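PDB 3CE2: putative peptidase from Chlamydophila abortus, which is probably a zinc-dependent oligopeptidase of the M3B family that cuts a variety of small bioactive peptides. Local coordinates for residues 240-243 and 244-248; 248-251 and 252-256; 183-186 and 187-191. One frame throughout, in Å; residues are numbered along the deposited sequence.

Interaction 1 (240-243 and 244-248); sequences RHTF and ANLLN. With ZN (zinc ion), chain F.
Thr242 and Leu246, one helical turn apart, lie side by side and point the same way, with Thr242 CG2 4.1 Å from Leu246 CD1. At Thr242 the methyl rather than the hydroxyl is anti to the backbone N (OG1 at chi1 -69°), which brings the methyl alongside the leucine branch. This pair forms a looser, partly exposed flank against helix 180-192, where Leu188 receives both and Ala184 receives Leu246. The tight part is made by the buried Phe243, Ala244 and Leu247. Ala244 and Leu247 lean on Leu497 of helix 494-509, and the methyl of Ala244 is small enough to sit there; the ring of Phe243 meets that of Tyr236, planes about 35° apart. The stretch is the first part of helix 240-260, and its i to i+4 bonds set the spacing of these side chains: Leu246 N reaches Thr242 O at 2.9 Å, and Leu247 N reaches Phe243 O at 2.9 Å. On the solvent side lie His241 and Asn245, joined through the main chain, Asn245 N to His241 O at 2.9 Å. The imidazole meets a zinc ion in its own plane, NE2 standing 2.6 Å from the metal, and three waters complete the ligands modelled on the ion. His241 CE1 lies 3.6 Å above the guanidinium plane of Arg240, toward its rim, while Arg240 NH1 is hydrogen-bonded to the carbonyl of His237.

Interaction 2 (248-251 and 252-256); sequences NGKI and QAHVF
Lys250 and His254 meet through van der Waals contact: Lys250 CE comes 3.3 Å from His254 NE2. The lysine CG is anti to the backbone N, and the chain then bends at chi2 (74°), bringing CE obliquely to the NE2 corner of the imidazole. More loosely, Ile251 CG2 and Val255 CG2 stand 4.5 Å apart, and the side chains of Asn248 and Gln252 run alongside each other with their amide planes 39° apart, Asn248 ND2 lying 4.0 Å from Gln252 CG.

The hydrogen bonds between the two segments belong to the backbone. Gln252 N binds Asn248 O at 2.9 Å, and His254 N binds Lys250 O at 3.0 Å. That last carbonyl oxygen also sits 3.8 Å above the His254 ring plane, over its centre. Asn248 OD1 accepts from Leu492 N, and His254 ND1 is hydrogen-bonded to His483 NE2, which helps hold the rotation of the imidazole, as do the two rings meeting at about 15°.

Branched Ile251 fills the buried side against Ile482 and Ala486 of helix 451-487, which carries the zinc ligand His484, with His488 just after its end. This is an amphipathic alpha-helix in a mainly alpha-helical protein, probably a metallopeptidase of the M3 family.

Interaction 3 (183-186 and 187-191); sequences KAFS and SLSDS
The ring of Phe185 carries the CB of Ser189 over one face, 4.0 Å from its centroid and 18° off the ring normal, a CH-pi contact displaced toward the rim; the same ring also stacks with His528. It is an i to i+4 pairing on helix 180-192, whose last turn widens to a pi-type turn at 187-191. Phe185 CG is anti to the backbone N (chi1 172°), and this lays the ring along the helix toward Ser189. Serine suits the place: it has little bulk beyond CB, and its OG, turned anti to the backbone N, is hydrogen-bonded to Tyr236 OH.

Backbone bonds hold the turns together, with Ser189 N 2.9 Å from Phe185 O and Asp190 N 2.8 Å from Ser186 O. Beyond them the bond from Ser191 N to Ser187 O is weak. The hydroxyl of Ser187 turns back along the helix, lying 3.0 Å from Ala184 O and 3.1 Å from Lys183 O; its one proton could serve either carbonyl. Ser186 OG likewise turns back, to Ser182 O. Small polar residues suit this partly exposed flank. Beside them, the carboxylate of Asp190 comes alongside Ser186, OD2 lying 4.0 Å from CB.

Overall arrangement
Interactions 1 and 2 are successive lengths of helix 240-260, sharing Asn248, with centres 12 Å apart. Interaction 3, on helix 180-192, packs against the first of them: Phe243 CE1 meets Phe185 CD1 at 3.5 Å, and Leu246 CD2 meets Ala184 CB at 3.7 Å. Interaction 2 does not touch it, the nearest atoms being about 8 Å apart. His241, near the start of the helix, binds one zinc; further along, the side chain of Val255 is about 12 Å from a bound zinc, and that of Ile251 about 9 Å from that of the zinc ligand His484. The probable catalytic zinc, held by His402 and His406 of the HExxH motif and by Glu430, is a separate site.

Interaction 1 (240-243 and 244-248)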
ATOM      1  N   ARG A 240      13.842 -16.208 -20.402  1.00 43.48           N
ATOM      2  CA  ARG A 240      12.527 -15.779 -20.849  1.00 38.04           C
ATOM      3  C   ARG A 240      11.491 -16.905 -20.984  1.00 40.13           C
ATOM      4  O   ARG A 240      10.337 -16.711 -20.623  1.00 41.13           O
ATOM      5  CB  ARG A 240      12.640 -14.939 -22.125  1.00 37.37           C
ATOM      6  CG  ARG A 240      13.142 -15.689 -23.350  1.00 41.81           C
ATOM      7  CD  ARG A 240      13.417 -14.730 -24.527  1.00 40.72           C
ATOM      8  NE  ARG A 240      13.942 -15.428 -25.706  1.00 48.70           N
ATOM      9  CZ  ARG A 240      15.207 -15.827 -25.843  1.00 48.96           C
ATOM     10  NH1 ARG A 240      16.094 -15.599 -24.877  1.00 36.03           N
ATOM     11  NH2 ARG A 240      15.583 -16.464 -26.944  1.00 46.65           N
ATOM     12  N   HIS A 241      11.878 -18.090 -21.444  1.00 42.25           N
ATOM     13  CA  HIS A 241      10.898 -19.180 -21.571  1.00 41.71           C
ATOM     14  C   HIS A 241      10.430 -19.676 -20.219  1.00 45.04           C
ATOM     15  O   HIS A 241       9.244 -20.000 -20.032  1.00 48.48           O
ATOM     16  CB  HIS A 241      11.466 -20.320 -22.397  1.00 44.43           C
ATOM     17  CG  HIS A 241      11.964 -19.870 -23.727  1.00 48.02           C
ATOM     18  ND1 HIS A 241      13.300 -19.603 -23.970  1.00 51.10           N
ATOM     19  CD2 HIS A 241      11.295 -19.554 -24.863  1.00 39.29           C
ATOM     20  CE1 HIS A 241      13.433 -19.169 -25.212  1.00 56.05           C
ATOM     21  NE2 HIS A 241      12.232 -19.131 -25.775  1.00 53.61           N
ATOM     22  N   THR A 242      11.357 -19.686 -19.264  1.00 41.33           N
ATOM     23  CA  THR A 242      11.074 -20.176 -17.932  1.00 35.73           C
ATOM     24  C   THR A 242      10.202 -19.184 -17.160  1.00 41.69           C
ATOM     25  O   THR A 242       9.224 -19.541 -16.503  1.00 43.89           O
ATOM     26  CB  THR A 242      12.382 -20.440 -17.204  1.00 38.69           C
ATOM     27  OG1 THR A 242      13.018 -21.566 -17.833  1.00 39.26           O
ATOM     28  CG2 THR A 242      12.143 -20.704 -15.685  1.00 29.56           C
ATOM     29  N   PHE A 243      10.529 -17.915 -17.265  1.00 43.45           N
ATOM     30  CA  PHE A 243       9.672 -16.936 -16.657  1.00 40.57           C
ATOM     31  C   PHE A 243       8.277 -16.941 -17.280  1.00 44.08           C
ATOM     32  O   PHE A 243       7.294 -16.787 -16.566  1.00 50.43           O
ATOM     33  CB  PHE A 243      10.314 -15.584 -16.766  1.00 33.69           C
ATOM     34  CG  PHE A 243      11.404 -15.369 -15.783  1.00 35.02           C
ATOM     35  CD1 PHE A 243      11.131 -15.397 -14.419  1.00 35.38           C
ATOM     36  CD2 PHE A 243      12.708 -15.088 -16.210  1.00 35.67           C
ATOM     37  CE1 PHE A 243      12.151 -15.158 -13.492  1.00 37.23           C
ATOM     38  CE2 PHE A 243      13.720 -14.835 -15.301  1.00 31.41           C
ATOM     39  CZ  PHE A 243      13.446 -14.872 -13.937  1.00 31.97           C
ATOM     40  N   ALA A 244       8.180 -17.136 -18.594  1.00 45.69           N
ATOM     41  CA  ALA A 244       6.861 -17.283 -19.243  1.00 43.36           C
ATOM     42  C   ALA A 244       6.134 -18.479 -18.689  1.00 40.59           C
ATOM     43  O   ALA A 244       4.955 -18.390 -18.358  1.00 46.39           O
ATOM     44  CB  ALA A 244       6.980 -17.427 -20.739  1.00 37.59           C
ATOM     45  N   ASN A 245       6.811 -19.610 -18.594  1.00 36.14           N
ATOM     46  CA  ASN A 245       6.141 -20.775 -18.019  1.00 39.19           C
ATOM     47  C   ASN A 245       5.603 -20.475 -16.642  1.00 42.86           C
ATOM     48  O   ASN A 245       4.461 -20.814 -16.311  1.00 48.04           O
ATOM     49  CB  ASN A 245       7.093 -21.958 -17.908  1.00 40.32           C
ATOM     50  CG  ASN A 245       7.292 -22.640 -19.214  1.00 42.53           C
ATOM     51  OD1 ASN A 245       6.405 -22.632 -20.049  1.00 46.90           O
ATOM     52  ND2 ASN A 245       8.460 -23.218 -19.415  1.00 45.58           N
ATOM     53  N   LEU A 246       6.448 -19.856 -15.824  1.00 43.13           N
ATOM     54  CA  LEU A 246       6.116 -19.671 -14.437  1.00 37.73           C
ATOM     55  C   LEU A 246       4.964 -18.693 -14.331  1.00 36.02           C
ATOM     56  O   LEU A 246       4.086 -18.850 -13.513  1.00 43.41           O
ATOM     57  CB  LEU A 246       7.331 -19.205 -13.646  1.00 35.72           C
ATOM     58  CG  LEU A 246       8.468 -20.205 -13.374  1.00 34.63           C
ATOM     59  CD1 LEU A 246       9.616 -19.448 -12.755  1.00 34.41           C
ATOM     60  CD2 LEU A 246       8.046 -21.345 -12.450  1.00 34.30           C
ATOM     61  N   LEU A 247       4.941 -17.687 -15.180  1.00 40.99           N
ATOM     62  CA  LEU A 247       3.871 -16.696 -15.103  1.00 40.96           C
ATOM     63  C   LEU A 247       2.566 -17.276 -15.642  1.00 45.40           C
ATOM     64  O   LEU A 247       1.523 -17.143 -15.009  1.00 52.56           O
ATOM     65  CB  LEU A 247       4.271 -15.432 -15.848  1.00 32.29           C
ATOM     66  CG  LEU A 247       3.294 -14.269 -15.773  1.00 40.06           C
ATOM     67  CD1 LEU A 247       3.082 -13.804 -14.329  1.00 30.78           C
ATOM     68  CD2 LEU A 247       3.828 -13.139 -16.659  1.00 31.83           C
ATOM     69  N   ASN A 248       2.628 -17.939 -16.797  1.00 46.26           N
ATOM     70  CA  ASN A 248       1.502 -18.727 -17.279  1.00 40.93           C
ATOM     71  C   ASN A 248       0.925 -19.560 -16.168  1.00 40.55           C
ATOM     72  O   ASN A 248      -0.278 -19.627 -16.021  1.00 42.93           O
ATOM     73  CB  ASN A 248       1.915 -19.666 -18.404  1.00 43.19           C
ATOM     74  CG  ASN A 248       0.712 -20.357 -19.071  1.00 44.44           C
ATOM     75  OD1 ASN A 248      -0.067 -19.734 -19.807  1.00 44.52           O
ATOM     76  ND2 ASN A 248       0.572 -21.648 -18.826  1.00 44.40           N
TER
HETATM   77 ZN    ZN F 705      11.214 -18.314 -28.014  0.50 69.68          ZN
HETATM   78  O   HOH W   1      12.864 -17.196 -29.252  0.50 29.09           O
HETATM   79  O   HOH W   2      10.412 -20.484 -27.420  0.50 26.59           O
HETATM   80  O   HOH W   3       9.200 -17.278 -27.550  0.50 36.38           O

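Interaction 2 (248-251 and 252-256)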
ATOM      1  N   ASN A 248       2.628 -17.939 -16.797  1.00 46.26           N
ATOM      2  CA  ASN A 248       1.502 -18.727 -17.279  1.00 40.93           C
ATOM      3  C   ASN A 248       0.925 -19.560 -16.168  1.00 40.55           C
ATOM      4  O   ASN A 248      -0.278 -19.627 -16.021  1.00 42.93           O
ATOM      5  CB  ASN A 248       1.915 -19.666 -18.404  1.00 43.19           C
ATOM      6  CG  ASN A 248       0.712 -20.357 -19.071  1.00 44.44           C
ATOM      7  OD1 ASN A 248      -0.067 -19.734 -19.807  1.00 44.52           O
ATOM      8  ND2 ASN A 248       0.572 -21.648 -18.826  1.00 44.40           N
ATOM      9  N   GLY A 249       1.787 -20.210 -15.391  1.00 41.04           N
ATOM     10  CA  GLY A 249       1.327 -21.036 -14.275  1.00 37.13           C
ATOM     11  C   GLY A 249       0.526 -20.256 -13.239  1.00 40.97           C
ATOM     12  O   GLY A 249      -0.556 -20.670 -12.862  1.00 47.61           O
ATOM     13  N   LYS A 250       1.072 -19.143 -12.758  1.00 40.77           N
ATOM     14  CA  LYS A 250       0.371 -18.259 -11.837  1.00 47.06           C
ATOM     15  C   LYS A 250      -0.982 -17.838 -12.428  1.00 47.46           C
ATOM     16  O   LYS A 250      -2.042 -18.035 -11.820  1.00 42.97           O
ATOM     17  CB  LYS A 250       1.220 -17.015 -11.542  1.00 48.17           C
ATOM     18  CG  LYS A 250       0.663 -16.091 -10.463  1.00 54.79           C
ATOM     19  CD  LYS A 250       0.842 -16.680  -9.069  1.00 65.27           C
ATOM     20  CE  LYS A 250      -0.060 -15.995  -8.037  1.00 72.21           C
ATOM     21  NZ  LYS A 250      -0.422 -16.960  -6.958  1.00 71.90           N
ATOM     22  N   ILE A 251      -0.959 -17.270 -13.623  1.00 41.35           N
ATOM     23  CA  ILE A 251      -2.204 -16.819 -14.194  1.00 39.99           C
ATOM     24  C   ILE A 251      -3.221 -17.954 -14.315  1.00 41.95           C
ATOM     25  O   ILE A 251      -4.409 -17.739 -14.079  1.00 47.72           O
ATOM     26  CB  ILE A 251      -2.013 -16.195 -15.555  1.00 36.41           C
ATOM     27  CG1 ILE A 251      -1.012 -15.033 -15.509  1.00 37.40           C
ATOM     28  CG2 ILE A 251      -3.366 -15.801 -16.148  1.00 42.85           C
ATOM     29  CD1 ILE A 251      -1.186 -14.006 -14.398  1.00 33.39           C
ATOM     30  N   GLN A 252      -2.776 -19.149 -14.695  1.00 37.98           N
ATOM     31  CA  GLN A 252      -3.688 -20.285 -14.790  1.00 36.66           C
ATOM     32  C   GLN A 252      -4.187 -20.648 -13.397  1.00 43.22           C
ATOM     33  O   GLN A 252      -5.295 -21.148 -13.231  1.00 51.00           O
ATOM     34  CB  GLN A 252      -3.024 -21.504 -15.432  1.00 43.38           C
ATOM     35  CG  GLN A 252      -2.985 -21.516 -16.971  1.00 48.74           C
ATOM     36  CD  GLN A 252      -4.375 -21.320 -17.639  1.00 53.58           C
ATOM     37  OE1 GLN A 252      -5.397 -21.927 -17.242  1.00 55.15           O
ATOM     38  NE2 GLN A 252      -4.403 -20.479 -18.664  1.00 46.66           N
ATOM     39  N   ALA A 253      -3.373 -20.394 -12.384  1.00 43.55           N
ATOM     40  CA  ALA A 253      -3.834 -20.590 -11.018  1.00 44.07           C
ATOM     41  C   ALA A 253      -5.052 -19.699 -10.740  1.00 45.98           C
ATOM     42  O   ALA A 253      -6.076 -20.173 -10.252  1.00 46.57           O
ATOM     43  CB  ALA A 253      -2.726 -20.313 -10.039  1.00 38.31           C
ATOM     44  N   HIS A 254      -4.954 -18.417 -11.079  1.00 43.92           N
ATOM     45  CA  HIS A 254      -6.073 -17.523 -10.858  1.00 44.58           C
ATOM     46  C   HIS A 254      -7.289 -17.981 -11.630  1.00 47.53           C
ATOM     47  O   HIS A 254      -8.403 -17.952 -11.105  1.00 51.88           O
ATOM     48  CB  HIS A 254      -5.724 -16.088 -11.220  1.00 43.45           C
ATOM     49  CG  HIS A 254      -4.616 -15.533 -10.398  1.00 43.75           C
ATOM     50  ND1 HIS A 254      -3.786 -14.531 -10.846  1.00 47.84           N
ATOM     51  CD2 HIS A 254      -4.171 -15.875  -9.168  1.00 48.13           C
ATOM     52  CE1 HIS A 254      -2.887 -14.266  -9.915  1.00 53.59           C
ATOM     53  NE2 HIS A 254      -3.095 -15.071  -8.887  1.00 53.93           N
ATOM     54  N   VAL A 255      -7.077 -18.434 -12.860  1.00 46.50           N
ATOM     55  CA  VAL A 255      -8.185 -18.941 -13.677  1.00 43.65           C
ATOM     56  C   VAL A 255      -8.842 -20.148 -13.029  1.00 46.36           C
ATOM     57  O   VAL A 255     -10.051 -20.284 -13.047  1.00 52.69           O
ATOM     58  CB  VAL A 255      -7.723 -19.305 -15.070  1.00 39.11           C
ATOM     59  CG1 VAL A 255      -8.858 -19.938 -15.866  1.00 37.96           C
ATOM     60  CG2 VAL A 255      -7.196 -18.070 -15.762  1.00 41.09           C
ATOM     61  N   PHE A 256      -8.036 -21.010 -12.434  1.00 47.22           N
ATOM     62  CA  PHE A 256      -8.566 -22.179 -11.764  1.00 48.12           C
ATOM     63  C   PHE A 256      -9.471 -21.763 -10.619  1.00 51.56           C
ATOM     64  O   PHE A 256     -10.603 -22.221 -10.532  1.00 55.11           O
ATOM     65  CB  PHE A 256      -7.420 -23.055 -11.269  1.00 41.95           C
ATOM     66  CG  PHE A 256      -7.782 -23.968 -10.126  1.00 40.80           C
ATOM     67  CD1 PHE A 256      -8.467 -25.157 -10.351  1.00 44.14           C
ATOM     68  CD2 PHE A 256      -7.393 -23.661  -8.830  1.00 40.62           C
ATOM     69  CE1 PHE A 256      -8.766 -26.014  -9.312  1.00 37.85           C
ATOM     70  CE2 PHE A 256      -7.688 -24.513  -7.777  1.00 41.44           C
ATOM     71  CZ  PHE A 256      -8.385 -25.687  -8.023  1.00 41.63           C
TER

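Interaction 3 (183-186 and 187-191)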
ATOM      1  N   LYS A 183       7.384 -19.307  -5.965  1.00 41.62           N
ATOM      2  CA  LYS A 183       8.595 -19.670  -5.244  1.00 45.81           C
ATOM      3  C   LYS A 183       9.764 -19.822  -6.210  1.00 46.72           C
ATOM      4  O   LYS A 183      10.860 -19.305  -5.979  1.00 48.38           O
ATOM      5  CB  LYS A 183       8.389 -20.952  -4.442  1.00 48.61           C
ATOM      6  CG  LYS A 183       7.765 -20.720  -3.073  1.00 53.84           C
ATOM      7  CD  LYS A 183       7.552 -22.025  -2.292  1.00 57.12           C
ATOM      8  CE  LYS A 183       7.258 -21.759  -0.801  1.00 65.99           C
ATOM      9  NZ  LYS A 183       7.100 -23.045  -0.031  1.00 70.15           N
ATOM     10  N   ALA A 184       9.522 -20.534  -7.302  1.00 41.58           N
ATOM     11  CA  ALA A 184      10.554 -20.767  -8.269  1.00 38.11           C
ATOM     12  C   ALA A 184      10.986 -19.419  -8.855  1.00 45.00           C
ATOM     13  O   ALA A 184      12.191 -19.127  -8.972  1.00 45.61           O
ATOM     14  CB  ALA A 184      10.043 -21.671  -9.330  1.00 36.73           C
ATOM     15  N   PHE A 185      10.001 -18.593  -9.207  1.00 36.16           N
ATOM     16  CA  PHE A 185      10.288 -17.246  -9.630  1.00 37.44           C
ATOM     17  C   PHE A 185      11.256 -16.533  -8.694  1.00 41.52           C
ATOM     18  O   PHE A 185      12.171 -15.860  -9.164  1.00 45.39           O
ATOM     19  CB  PHE A 185       9.025 -16.397  -9.740  1.00 44.95           C
ATOM     20  CG  PHE A 185       9.319 -14.941  -9.984  1.00 43.31           C
ATOM     21  CD1 PHE A 185       9.562 -14.477 -11.264  1.00 43.67           C
ATOM     22  CD2 PHE A 185       9.419 -14.053  -8.927  1.00 44.11           C
ATOM     23  CE1 PHE A 185       9.867 -13.156 -11.488  1.00 41.84           C
ATOM     24  CE2 PHE A 185       9.705 -12.725  -9.149  1.00 42.02           C
ATOM     25  CZ  PHE A 185       9.929 -12.283 -10.428  1.00 45.46           C
ATOM     26  N   SER A 186      11.076 -16.659  -7.380  1.00 37.65           N
ATOM     27  CA  SER A 186      11.954 -15.904  -6.476  1.00 40.89           C
ATOM     28  C   SER A 186      13.348 -16.439  -6.438  1.00 42.35           C
ATOM     29  O   SER A 186      14.305 -15.663  -6.436  1.00 43.45           O
ATOM     30  CB  SER A 186      11.412 -15.822  -5.056  1.00 42.40           C
ATOM     31  OG  SER A 186      10.126 -15.249  -5.086  1.00 55.46           O
ATOM     32  N   SER A 187      13.485 -17.760  -6.396  1.00 40.75           N
ATOM     33  CA  SER A 187      14.824 -18.314  -6.331  1.00 41.42           C
ATOM     34  C   SER A 187      15.594 -17.917  -7.593  1.00 43.51           C
ATOM     35  O   SER A 187      16.783 -17.610  -7.514  1.00 45.14           O
ATOM     36  CB  SER A 187      14.824 -19.830  -6.103  1.00 34.82           C
ATOM     37  OG  SER A 187      13.658 -20.419  -6.633  1.00 41.84           O
ATOM     38  N   LEU A 188      14.923 -17.885  -8.746  1.00 42.09           N
ATOM     39  CA  LEU A 188      15.609 -17.481  -9.993  1.00 42.65           C
ATOM     40  C   LEU A 188      15.924 -15.998 -10.012  1.00 42.20           C
ATOM     41  O   LEU A 188      17.059 -15.579 -10.279  1.00 40.18           O
ATOM     42  CB  LEU A 188      14.775 -17.787 -11.217  1.00 33.06           C
ATOM     43  CG  LEU A 188      14.691 -19.255 -11.566  1.00 35.14           C
ATOM     44  CD1 LEU A 188      13.529 -19.427 -12.515  1.00 39.36           C
ATOM     45  CD2 LEU A 188      15.955 -19.735 -12.188  1.00 36.05           C
ATOM     46  N   SER A 189      14.900 -15.211  -9.726  1.00 39.37           N
ATOM     47  CA  SER A 189      14.997 -13.786  -9.869  1.00 42.43           C
ATOM     48  C   SER A 189      15.925 -13.186  -8.833  1.00 48.21           C
ATOM     49  O   SER A 189      16.781 -12.386  -9.161  1.00 51.17           O
ATOM     50  CB  SER A 189      13.631 -13.157  -9.731  1.00 40.04           C
ATOM     51  OG  SER A 189      13.759 -11.808 -10.077  1.00 51.23           O
ATOM     52  N   ASP A 190      15.764 -13.591  -7.582  1.00 52.40           N
ATOM     53  CA  ASP A 190      16.502 -12.983  -6.493  1.00 53.62           C
ATOM     54  C   ASP A 190      17.839 -13.636  -6.189  1.00 57.77           C
ATOM     55  O   ASP A 190      18.722 -12.969  -5.658  1.00 64.14           O
ATOM     56  CB  ASP A 190      15.636 -12.941  -5.240  1.00 54.92           C
ATOM     57  CG  ASP A 190      14.351 -12.158  -5.465  1.00 64.39           C
ATOM     58  OD1 ASP A 190      14.319 -11.313  -6.397  1.00 67.47           O
ATOM     59  OD2 ASP A 190      13.365 -12.403  -4.740  1.00 66.60           O
ATOM     60  N   SER A 191      18.014 -14.912  -6.536  1.00 55.06           N
ATOM     61  CA  SER A 191      19.199 -15.649  -6.066  1.00 50.72           C
ATOM     62  C   SER A 191      20.074 -16.276  -7.121  1.00 49.55           C
ATOM     63  O   SER A 191      21.280 -16.099  -7.082  1.00 54.58           O
ATOM     64  CB  SER A 191      18.835 -16.741  -5.047  1.00 54.39           C
ATOM     65  OG  SER A 191      18.183 -16.192  -3.915  1.00 59.03           O
TER